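Local coordinates for aryl acylamidase (bacterium CSBL00001, PDB 4YJ6), which probably hydrolyses the amide bond of N-acylated aromatic amines, as a member of the amidase signature enzyme family, at residues P281-I290 with L396-P404; Q315-C323 with E423-Y434. All coordinates share one frame; numbering follows the deposited sequence.

Interaction 1: residues P281-I290 with L396-P404; sequences PVQQEIQDLI and LAPTLACMP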
loop_
_atom_site.group_PDB
_atom_site.type_symbol
_atom_site.label_atom_id
_atom_site.label_comp_id
_atom_site.label_asym_id
_atom_site.label_seq_id
_atom_site.Cartn_x
_atom_site.Cartn_y
_atom_site.Cartn_z
ATOM N N PRO A 281 0.784 -17.054 14.059
ATOM C CA PRO A 281 1.657 -16.755 15.201
ATOM C C PRO A 281 1.996 -15.273 15.202
ATOM O O PRO A 281 2.471 -14.791 14.182
ATOM C CB PRO A 281 2.881 -17.617 14.929
ATOM C CG PRO A 281 2.966 -17.673 13.391
ATOM C CD PRO A 281 1.496 -17.719 12.957
ATOM N N VAL A 282 1.708 -14.556 16.283
ATOM C CA VAL A 282 1.904 -13.109 16.293
ATOM C C VAL A 282 2.775 -12.732 17.465
ATOM O O VAL A 282 2.526 -13.190 18.590
ATOM C CB VAL A 282 0.550 -12.374 16.426
ATOM C CG1 VAL A 282 0.743 -10.851 16.526
ATOM C CG2 VAL A 282 -0.326 -12.756 15.220
ATOM N N GLN A 283 3.779 -11.900 17.228
ATOM C CA GLN A 283 4.673 -11.491 18.331
ATOM C C GLN A 283 3.856 -10.921 19.499
ATOM O O GLN A 283 2.965 -10.066 19.341
ATOM C CB GLN A 283 5.745 -10.499 17.822
ATOM C CG GLN A 283 6.699 -11.156 16.858
ATOM C CD GLN A 283 7.734 -10.204 16.285
ATOM O OE1 GLN A 283 7.573 -8.962 16.326
ATOM N NE2 GLN A 283 8.806 -10.778 15.745
ATOM N N GLN A 284 4.144 -11.395 20.708
ATOM C CA GLN A 284 3.319 -11.027 21.832
ATOM C C GLN A 284 3.220 -9.510 22.035
ATOM O O GLN A 284 2.167 -9.002 22.400
ATOM C CB GLN A 284 3.876 -11.689 23.117
ATOM C CG GLN A 284 2.988 -11.475 24.287
ATOM C CD GLN A 284 1.631 -12.126 24.093
ATOM O OE1 GLN A 284 1.536 -13.334 23.807
ATOM N NE2 GLN A 284 0.573 -11.345 24.265
ATOM N N GLU A 285 4.318 -8.784 21.821
ATOM C CA GLU A 285 4.297 -7.336 22.019
ATOM C C GLU A 285 3.284 -6.634 21.084
ATOM O O GLU A 285 2.678 -5.618 21.437
ATOM C CB GLU A 285 5.687 -6.719 21.791
ATOM C CG GLU A 285 6.744 -7.227 22.763
ATOM C CD GLU A 285 7.378 -8.570 22.364
ATOM O OE1 GLU A 285 7.104 -9.145 21.264
ATOM O OE2 GLU A 285 8.192 -9.064 23.182
ATOM N N ILE A 286 3.146 -7.190 19.900
ATOM C CA ILE A 286 2.180 -6.664 18.922
ATOM C C ILE A 286 0.762 -6.990 19.397
ATOM O O ILE A 286 -0.103 -6.113 19.450
ATOM C CB ILE A 286 2.427 -7.254 17.549
ATOM C CG1 ILE A 286 3.696 -6.627 16.941
ATOM C CG2 ILE A 286 1.182 -6.991 16.607
ATOM C CD1 ILE A 286 4.106 -7.268 15.603
ATOM N N GLN A 287 0.539 -8.232 19.831
ATOM C CA GLN A 287 -0.770 -8.568 20.402
ATOM C C GLN A 287 -1.152 -7.612 21.534
ATOM O O GLN A 287 -2.276 -7.101 21.594
ATOM C CB GLN A 287 -0.800 -9.994 20.922
ATOM C CG GLN A 287 -0.529 -11.040 19.879
ATOM C CD GLN A 287 -0.858 -12.449 20.381
ATOM O OE1 GLN A 287 -1.895 -12.667 21.016
ATOM N NE2 GLN A 287 0.039 -13.398 20.110
ATOM N N ASP A 288 -0.228 -7.375 22.457
ATOM C CA ASP A 288 -0.541 -6.494 23.566
ATOM C C ASP A 288 -0.856 -5.071 23.145
ATOM O O ASP A 288 -1.752 -4.414 23.713
ATOM C CB ASP A 288 0.628 -6.454 24.576
ATOM C CG ASP A 288 0.857 -7.792 25.262
ATOM O OD1 ASP A 288 -0.027 -8.682 25.194
ATOM O OD2 ASP A 288 1.946 -7.935 25.870
ATOM N N LEU A 289 -0.111 -4.579 22.162
ATOM C CA LEU A 289 -0.297 -3.214 21.700
ATOM C C LEU A 289 -1.678 -3.082 21.066
ATOM O O LEU A 289 -2.358 -2.086 21.244
ATOM C CB LEU A 289 0.808 -2.838 20.687
ATOM C CG LEU A 289 0.757 -1.417 20.150
ATOM C CD1 LEU A 289 1.078 -0.400 21.246
ATOM C CD2 LEU A 289 1.740 -1.295 18.939
ATOM N N ILE A 290 -2.096 -4.100 20.324
ATOM C CA ILE A 290 -3.402 -4.039 19.659
ATOM C C ILE A 290 -4.546 -4.182 20.686
ATOM O O ILE A 290 -5.613 -3.565 20.538
ATOM C CB ILE A 290 -3.518 -5.101 18.536
ATOM C CG1 ILE A 290 -2.430 -4.887 17.469
ATOM C CG2 ILE A 290 -4.944 -5.110 17.921
ATOM C CD1 ILE A 290 -2.270 -3.502 16.985
ATOM N N LEU A 396 -11.185 -5.449 14.108
ATOM C CA LEU A 396 -9.826 -4.967 14.376
ATOM C C LEU A 396 -8.878 -6.145 14.489
ATOM O O LEU A 396 -9.231 -7.176 15.057
ATOM C CB LEU A 396 -9.767 -4.204 15.705
ATOM C CG LEU A 396 -10.758 -3.070 15.850
ATOM C CD1 LEU A 396 -10.654 -2.496 17.270
ATOM C CD2 LEU A 396 -10.457 -2.018 14.773
ATOM N N ALA A 397 -7.652 -5.955 14.031
ATOM C CA ALA A 397 -6.604 -6.978 14.139
ATOM C C ALA A 397 -5.276 -6.254 14.049
ATOM O O ALA A 397 -5.246 -5.103 13.657
ATOM C CB ALA A 397 -6.748 -8.031 12.988
ATOM N N PRO A 398 -4.162 -6.908 14.420
ATOM C CA PRO A 398 -2.874 -6.297 14.091
ATOM C C PRO A 398 -2.716 -6.341 12.577
ATOM O O PRO A 398 -3.128 -7.318 11.955
ATOM C CB PRO A 398 -1.823 -7.231 14.741
ATOM C CG PRO A 398 -2.639 -8.185 15.662
ATOM C CD PRO A 398 -4.020 -8.256 15.006
ATOM N N THR A 399 -2.107 -5.325 11.981
ATOM C CA THR A 399 -1.871 -5.389 10.532
ATOM C C THR A 399 -0.945 -6.550 10.187
ATOM O O THR A 399 -1.179 -7.257 9.215
ATOM C CB THR A 399 -1.240 -4.072 10.061
ATOM O OG1 THR A 399 -2.071 -3.013 10.534
ATOM C CG2 THR A 399 -1.100 -4.009 8.513
ATOM N N LEU A 400 0.108 -6.728 11.003
ATOM C CA LEU A 400 1.167 -7.668 10.714
ATOM C C LEU A 400 1.519 -8.503 11.939
ATOM O O LEU A 400 1.293 -8.078 13.070
ATOM C CB LEU A 400 2.447 -6.934 10.322
ATOM C CG LEU A 400 2.267 -5.981 9.150
ATOM C CD1 LEU A 400 3.557 -5.197 8.940
ATOM C CD2 LEU A 400 1.917 -6.820 7.921
ATOM N N ALA A 401 2.108 -9.666 11.684
ATOM C CA ALA A 401 2.449 -10.604 12.776
ATOM C C ALA A 401 3.814 -10.320 13.410
ATOM O O ALA A 401 4.147 -10.954 14.426
ATOM C CB ALA A 401 2.439 -12.010 12.247
ATOM N N CYS A 402 4.607 -9.432 12.815
ATOM C CA CYS A 402 5.958 -9.157 13.335
ATOM C C CYS A 402 6.399 -7.723 13.069
ATOM O O CYS A 402 5.820 -7.009 12.238
ATOM C CB CYS A 402 6.984 -10.119 12.724
ATOM S SG CYS A 402 7.112 -10.025 10.890
HETATM N N MSE A 403 7.447 -7.325 13.784
HETATM C CA MSE A 403 8.069 -6.018 13.632
HETATM C C MSE A 403 9.006 -5.963 12.432
HETATM O O MSE A 403 9.341 -6.989 11.838
HETATM C CB MSE A 403 8.878 -5.705 14.907
HETATM C CG MSE A 403 8.057 -5.751 16.183
HETATM SE SE MSE A 403 6.598 -4.460 16.182
HETATM C CE MSE A 403 7.593 -2.785 16.042
ATOM N N PRO A 404 9.433 -4.749 12.061
ATOM C CA PRO A 404 10.357 -4.622 10.937
ATOM C C PRO A 404 11.604 -5.492 11.088
ATOM O O PRO A 404 12.080 -5.720 12.222
ATOM C CB PRO A 404 10.737 -3.132 10.970
ATOM C CG PRO A 404 9.537 -2.449 11.492
ATOM C CD PRO A 404 9.004 -3.429 12.570
HETATM O O HOH W 1 10.390 -8.949 13.462
#

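Interaction 2: residues Q315-C323 with E423-Y434; sequences QKQMSDAWC and EIDPLIGWCMTY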
loop_
_atom_site.group_PDB
_atom_site.type_symbol
_atom_site.label_atom_id
_atom_site.label_comp_id
_atom_site.label_asym_id
_atom_site.label_seq_id
_atom_site.Cartn_x
_atom_site.Cartn_y
_atom_site.Cartn_z
ATOM N N GLN A 315 -2.439 -21.348 8.527
ATOM C CA GLN A 315 -1.822 -20.192 7.870
ATOM C C GLN A 315 -0.845 -20.571 6.732
ATOM O O GLN A 315 -0.762 -19.857 5.739
ATOM C CB GLN A 315 -1.191 -19.268 8.898
ATOM C CG GLN A 315 -0.133 -19.928 9.798
ATOM C CD GLN A 315 1.274 -19.759 9.245
ATOM O OE1 GLN A 315 1.465 -19.191 8.187
ATOM N NE2 GLN A 315 2.270 -20.240 9.983
ATOM N N LYS A 316 -0.136 -21.694 6.836
ATOM C CA LYS A 316 0.661 -22.165 5.705
ATOM C C LYS A 316 -0.199 -22.521 4.517
ATOM O O LYS A 316 0.168 -22.220 3.392
ATOM C CB LYS A 316 1.528 -23.393 6.079
ATOM C CG LYS A 316 2.319 -23.905 4.863
ATOM C CD LYS A 316 3.315 -25.007 5.253
ATOM C CE LYS A 316 4.439 -25.148 4.197
ATOM N NZ LYS A 316 3.993 -25.629 2.841
ATOM N N GLN A 317 -1.339 -23.171 4.738
ATOM C CA GLN A 317 -2.201 -23.501 3.609
ATOM C C GLN A 317 -2.649 -22.227 2.896
ATOM O O GLN A 317 -2.684 -22.183 1.678
ATOM C CB GLN A 317 -3.426 -24.261 4.091
ATOM C CG GLN A 317 -3.093 -25.736 4.391
ATOM C CD GLN A 317 -4.292 -26.469 4.995
ATOM O OE1 GLN A 317 -4.933 -25.987 5.923
ATOM N NE2 GLN A 317 -4.597 -27.641 4.454
HETATM N N MSE A 318 -2.990 -21.199 3.667
HETATM C CA MSE A 318 -3.452 -19.953 3.064
HETATM C C MSE A 318 -2.345 -19.202 2.329
HETATM O O MSE A 318 -2.568 -18.708 1.219
HETATM C CB MSE A 318 -4.065 -19.075 4.144
HETATM C CG MSE A 318 -5.258 -19.742 4.720
HETATM SE SE MSE A 318 -6.279 -18.397 5.652
HETATM C CE MSE A 318 -5.004 -17.984 7.104
ATOM N N SER A 319 -1.162 -19.078 2.933
ATOM C CA SER A 319 -0.088 -18.385 2.242
ATOM C C SER A 319 0.357 -19.122 0.986
ATOM O O SER A 319 0.686 -18.477 -0.027
ATOM C CB SER A 319 1.124 -18.093 3.153
ATOM O OG SER A 319 1.790 -19.294 3.557
ATOM N N ASP A 320 0.395 -20.453 1.034
ATOM C CA ASP A 320 0.719 -21.207 -0.179
ATOM C C ASP A 320 -0.300 -20.930 -1.301
ATOM O O ASP A 320 0.078 -20.757 -2.463
ATOM C CB ASP A 320 0.732 -22.721 0.086
ATOM C CG ASP A 320 1.983 -23.209 0.824
ATOM O OD1 ASP A 320 2.971 -22.460 0.943
ATOM O OD2 ASP A 320 1.966 -24.384 1.278
ATOM N N ALA A 321 -1.585 -20.885 -0.954
ATOM C CA ALA A 321 -2.631 -20.596 -1.951
ATOM C C ALA A 321 -2.450 -19.191 -2.497
ATOM O O ALA A 321 -2.567 -18.960 -3.710
ATOM C CB ALA A 321 -4.043 -20.730 -1.329
ATOM N N TRP A 322 -2.184 -18.231 -1.617
ATOM C CA TRP A 322 -1.898 -16.850 -2.099
ATOM C C TRP A 322 -0.734 -16.805 -3.071
ATOM O O TRP A 322 -0.826 -16.202 -4.156
ATOM C CB TRP A 322 -1.582 -15.935 -0.913
ATOM C CG TRP A 322 -1.403 -14.465 -1.350
ATOM C CD1 TRP A 322 -2.395 -13.510 -1.468
ATOM C CD2 TRP A 322 -0.183 -13.810 -1.695
ATOM N NE1 TRP A 322 -1.853 -12.326 -1.879
ATOM C CE2 TRP A 322 -0.498 -12.478 -2.024
ATOM C CE3 TRP A 322 1.155 -14.234 -1.791
ATOM C CZ2 TRP A 322 0.468 -11.561 -2.423
ATOM C CZ3 TRP A 322 2.114 -13.340 -2.186
ATOM C CH2 TRP A 322 1.773 -12.001 -2.510
ATOM N N CYS A 323 0.359 -17.485 -2.725
ATOM C CA CYS A 323 1.523 -17.500 -3.609
ATOM C C CYS A 323 1.204 -18.100 -4.957
ATOM O O CYS A 323 1.649 -17.587 -5.986
ATOM C CB CYS A 323 2.690 -18.273 -2.960
ATOM S SG CYS A 323 3.469 -17.388 -1.574
ATOM N N GLU A 423 6.848 -22.082 12.059
ATOM C CA GLU A 423 7.315 -21.768 10.713
ATOM C C GLU A 423 6.279 -20.879 10.043
ATOM O O GLU A 423 5.080 -21.113 10.171
ATOM C CB GLU A 423 7.485 -23.034 9.865
ATOM C CG GLU A 423 8.747 -23.852 10.174
ATOM C CD GLU A 423 10.023 -23.070 9.867
ATOM O OE1 GLU A 423 10.281 -22.721 8.679
ATOM O OE2 GLU A 423 10.736 -22.770 10.844
ATOM N N ILE A 424 6.772 -19.928 9.265
ATOM C CA ILE A 424 5.877 -19.025 8.543
ATOM C C ILE A 424 6.595 -18.632 7.264
ATOM O O ILE A 424 7.843 -18.532 7.233
ATOM C CB ILE A 424 5.494 -17.815 9.417
ATOM C CG1 ILE A 424 4.317 -17.035 8.804
ATOM C CG2 ILE A 424 6.676 -16.861 9.687
ATOM C CD1 ILE A 424 3.587 -16.198 9.881
ATOM N N ASP A 425 5.826 -18.448 6.188
ATOM C CA ASP A 425 6.410 -18.071 4.907
ATOM C C ASP A 425 7.062 -16.672 5.010
ATOM O O ASP A 425 6.430 -15.692 5.427
ATOM C CB ASP A 425 5.317 -18.065 3.839
ATOM C CG ASP A 425 5.863 -17.767 2.453
ATOM O OD1 ASP A 425 6.147 -16.595 2.186
ATOM O OD2 ASP A 425 6.011 -18.698 1.643
ATOM N N PRO A 426 8.352 -16.582 4.676
ATOM C CA PRO A 426 9.068 -15.338 4.929
ATOM C C PRO A 426 8.729 -14.249 3.914
ATOM O O PRO A 426 9.023 -13.084 4.189
ATOM C CB PRO A 426 10.540 -15.752 4.781
ATOM C CG PRO A 426 10.511 -16.864 3.829
ATOM C CD PRO A 426 9.250 -17.627 4.146
ATOM N N LEU A 427 8.122 -14.617 2.792
ATOM C CA LEU A 427 7.734 -13.600 1.795
ATOM C C LEU A 427 6.440 -12.916 2.196
ATOM O O LEU A 427 6.324 -11.698 2.138
ATOM C CB LEU A 427 7.537 -14.227 0.412
ATOM C CG LEU A 427 8.663 -15.107 -0.134
ATOM C CD1 LEU A 427 8.304 -15.526 -1.560
ATOM C CD2 LEU A 427 10.011 -14.351 -0.100
ATOM N N ILE A 428 5.443 -13.689 2.617
ATOM C CA ILE A 428 4.123 -13.105 2.788
ATOM C C ILE A 428 3.371 -13.675 3.995
ATOM O O ILE A 428 2.303 -13.192 4.352
ATOM C CB ILE A 428 3.273 -13.340 1.510
ATOM C CG1 ILE A 428 2.116 -12.345 1.389
ATOM C CG2 ILE A 428 2.698 -14.749 1.500
ATOM C CD1 ILE A 428 2.577 -10.886 1.134
ATOM N N GLY A 429 3.899 -14.719 4.621
ATOM C CA GLY A 429 3.106 -15.426 5.638
ATOM C C GLY A 429 2.694 -14.612 6.849
ATOM O O GLY A 429 1.641 -14.892 7.464
ATOM N N TRP A 430 3.561 -13.670 7.242
ATOM C CA TRP A 430 3.310 -12.806 8.396
ATOM C C TRP A 430 2.479 -11.558 7.999
ATOM O O TRP A 430 2.140 -10.720 8.846
ATOM C CB TRP A 430 4.671 -12.372 9.000
ATOM C CG TRP A 430 5.628 -11.921 7.897
ATOM C CD1 TRP A 430 6.435 -12.715 7.137
ATOM C CD2 TRP A 430 5.809 -10.582 7.408
ATOM N NE1 TRP A 430 7.104 -11.952 6.198
ATOM C CE2 TRP A 430 6.753 -10.638 6.369
ATOM C CE3 TRP A 430 5.281 -9.337 7.776
ATOM C CZ2 TRP A 430 7.155 -9.487 5.646
ATOM C CZ3 TRP A 430 5.687 -8.203 7.085
ATOM C CH2 TRP A 430 6.626 -8.285 6.048
ATOM N N CYS A 431 2.166 -11.426 6.711
ATOM C CA CYS A 431 1.380 -10.280 6.246
ATOM C C CYS A 431 -0.104 -10.651 6.303
ATOM O O CYS A 431 -0.703 -10.986 5.264
ATOM C CB CYS A 431 1.758 -9.898 4.801
ATOM S SG CYS A 431 3.556 -9.618 4.602
HETATM N N MSE A 432 -0.687 -10.570 7.501
HETATM C CA MSE A 432 -2.046 -11.056 7.757
HETATM C C MSE A 432 -3.092 -10.306 6.955
HETATM O O MSE A 432 -4.203 -10.788 6.784
HETATM C CB MSE A 432 -2.315 -10.982 9.256
HETATM C CG MSE A 432 -1.250 -11.756 9.967
HETATM SE SE MSE A 432 -1.843 -11.938 11.811
HETATM C CE MSE A 432 -1.488 -10.160 12.488
ATOM N N THR A 433 -2.691 -9.127 6.475
ATOM C CA THR A 433 -3.445 -8.341 5.486
ATOM C C THR A 433 -3.958 -9.138 4.284
ATOM O O THR A 433 -4.961 -8.728 3.665
ATOM C CB THR A 433 -2.491 -7.270 4.902
ATOM O OG1 THR A 433 -1.210 -7.856 4.635
ATOM C CG2 THR A 433 -2.260 -6.192 5.948
ATOM N N TYR A 434 -3.283 -10.233 3.904
ATOM C CA TYR A 434 -3.673 -10.878 2.640
ATOM C C TYR A 434 -5.096 -11.440 2.708
ATOM O O TYR A 434 -5.678 -11.739 1.641
ATOM C CB TYR A 434 -2.676 -11.960 2.149
ATOM C CG TYR A 434 -2.535 -13.210 3.018
ATOM C CD1 TYR A 434 -3.587 -14.131 3.140
ATOM C CD2 TYR A 434 -1.329 -13.497 3.650
ATOM C CE1 TYR A 434 -3.446 -15.283 3.928
ATOM C CE2 TYR A 434 -1.175 -14.632 4.429
ATOM C CZ TYR A 434 -2.233 -15.522 4.564
ATOM O OH TYR A 434 -2.075 -16.665 5.339
HETATM O O HOH W 2 0.370 -17.119 6.353
HETATM O O HOH W 3 3.162 -19.447 6.008
HETATM O O HOH W 4 3.429 -19.869 1.600
#

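Interaction 1: residues P281-I290 with L396-P404
Gln283, at the N-cap of helix 284-290, grips the loop that follows strand 396-398 at two points. Its backbone N donates to Ala401 O over 3.0 Å in an almost straight bond (176° at the hydrogen). Its side chain reaches two residues further along the loop, past Cys402 to Met403: with CG anti to the carbonyl carbon (chi1 -67°) and the chain extended, CD and NE2 lie along Cys402 CB while OE1 accepts from Met403 N at 3.0 Å. That N-H arrives bent, from above the plane of the amide rather than along a lone pair. NE2 makes a weak bond to a water that also donates to Met403 O. An alanine here would keep the backbone bond, but Met403 N would probably lose its acceptor and the loop around Cys402 become freer to shift.

The apolar contacts rest on two isoleucines one helical turn apart. Branching at CB lets Ile286 face both ways: CG2 meets Pro398 CB at 3.5 Å, whereas CG1 runs past Met403 SE (a selenomethionine) at 3.7 Å. Ile290 CG1 lies 3.6 Å from Pro398 CB, so the proline ring presents a compact surface to both. Ala401 is small enough for its CB to sit 3.4 Å from Pro281 O, a buried oxygen without a partner in the model.

The helix runs roughly antiparallel to strand 396-398, their axes 8.3 Å apart, and belongs to the beta-alpha-beta crossover between parallel strands 270-273 and 303-306. Ile290 and Met403 also touch strand 454-462, while helix 190-195 packs against Leu400.

Interaction 2: residues Q315-C323 with E423-Y434
Ile428 lies over one face of the Trp322 indole, its CG1 3.8 Å from the centroid of the six-membered ring and 13° off the normal, a CH-pi contact. With CG1 anti to the backbone N (chi1 -158°), the other branch, CG2, is left to meet Trp322 CE3 and Cys323 SG. Tyr434 CB approaches the same indole face, 3.9 Å from Trp322 CD1, and the two rings are inclined obliquely at 31°. The broad tryptophan thus serves two partners, while its NE1 donates to Gly184 O.

Further out, Tyr434 OH comes 3.3 Å from Met318 CB and 2.7 Å from a water beside Gly429 O and Gln315 OE1. Gly429 faces Ser319; a CB on it would clash with Asp425 N.

At the polar edge Gln315 NE2 donates to Glu423 O at 2.9 Å, in the carbonyl plane though bent at the hydrogen, and also to Glu422 OE2. A second water joins Gln315 OE1, Ser319 OG and Asp425 N. A third accepts from Ser319 OG and donates to Asp320 OD1 and Asp425 OD2, which probably eases the repulsion between these carboxylates. Asp425 OD1 accepts from Leu427 N, closing an Asx turn, and from Ile428 N, three residues on, which together make an Asx motif.

Helix 368-389 covers Met318, helix 354-363 meets Cys323 and Leu427, and helix 190-195 packs on Trp430.

From the N terminus the four segments come as 281-290, 315-323, 396-404 and 423-434, so the two contacts cross rather than nest. Interaction 1 closes a loop of 105 residues, mostly helical, bringing the start of helix 284-299 back to the end of strand 394-398. Interaction 2 begins inside that loop and ends beyond it, joining helix 315-339 to the loop between strand 422-423 and helix 434-439. The later segments meet directly: Ala401 N lies 3.0 Å from Trp430 O, a probable hydrogen bond, and Met432 CE packs on Pro398 O. An inner strand of the large sheet, the crossover helix packed on it, helix 315-339 and the loop before helix 434-439 are thereby tied together.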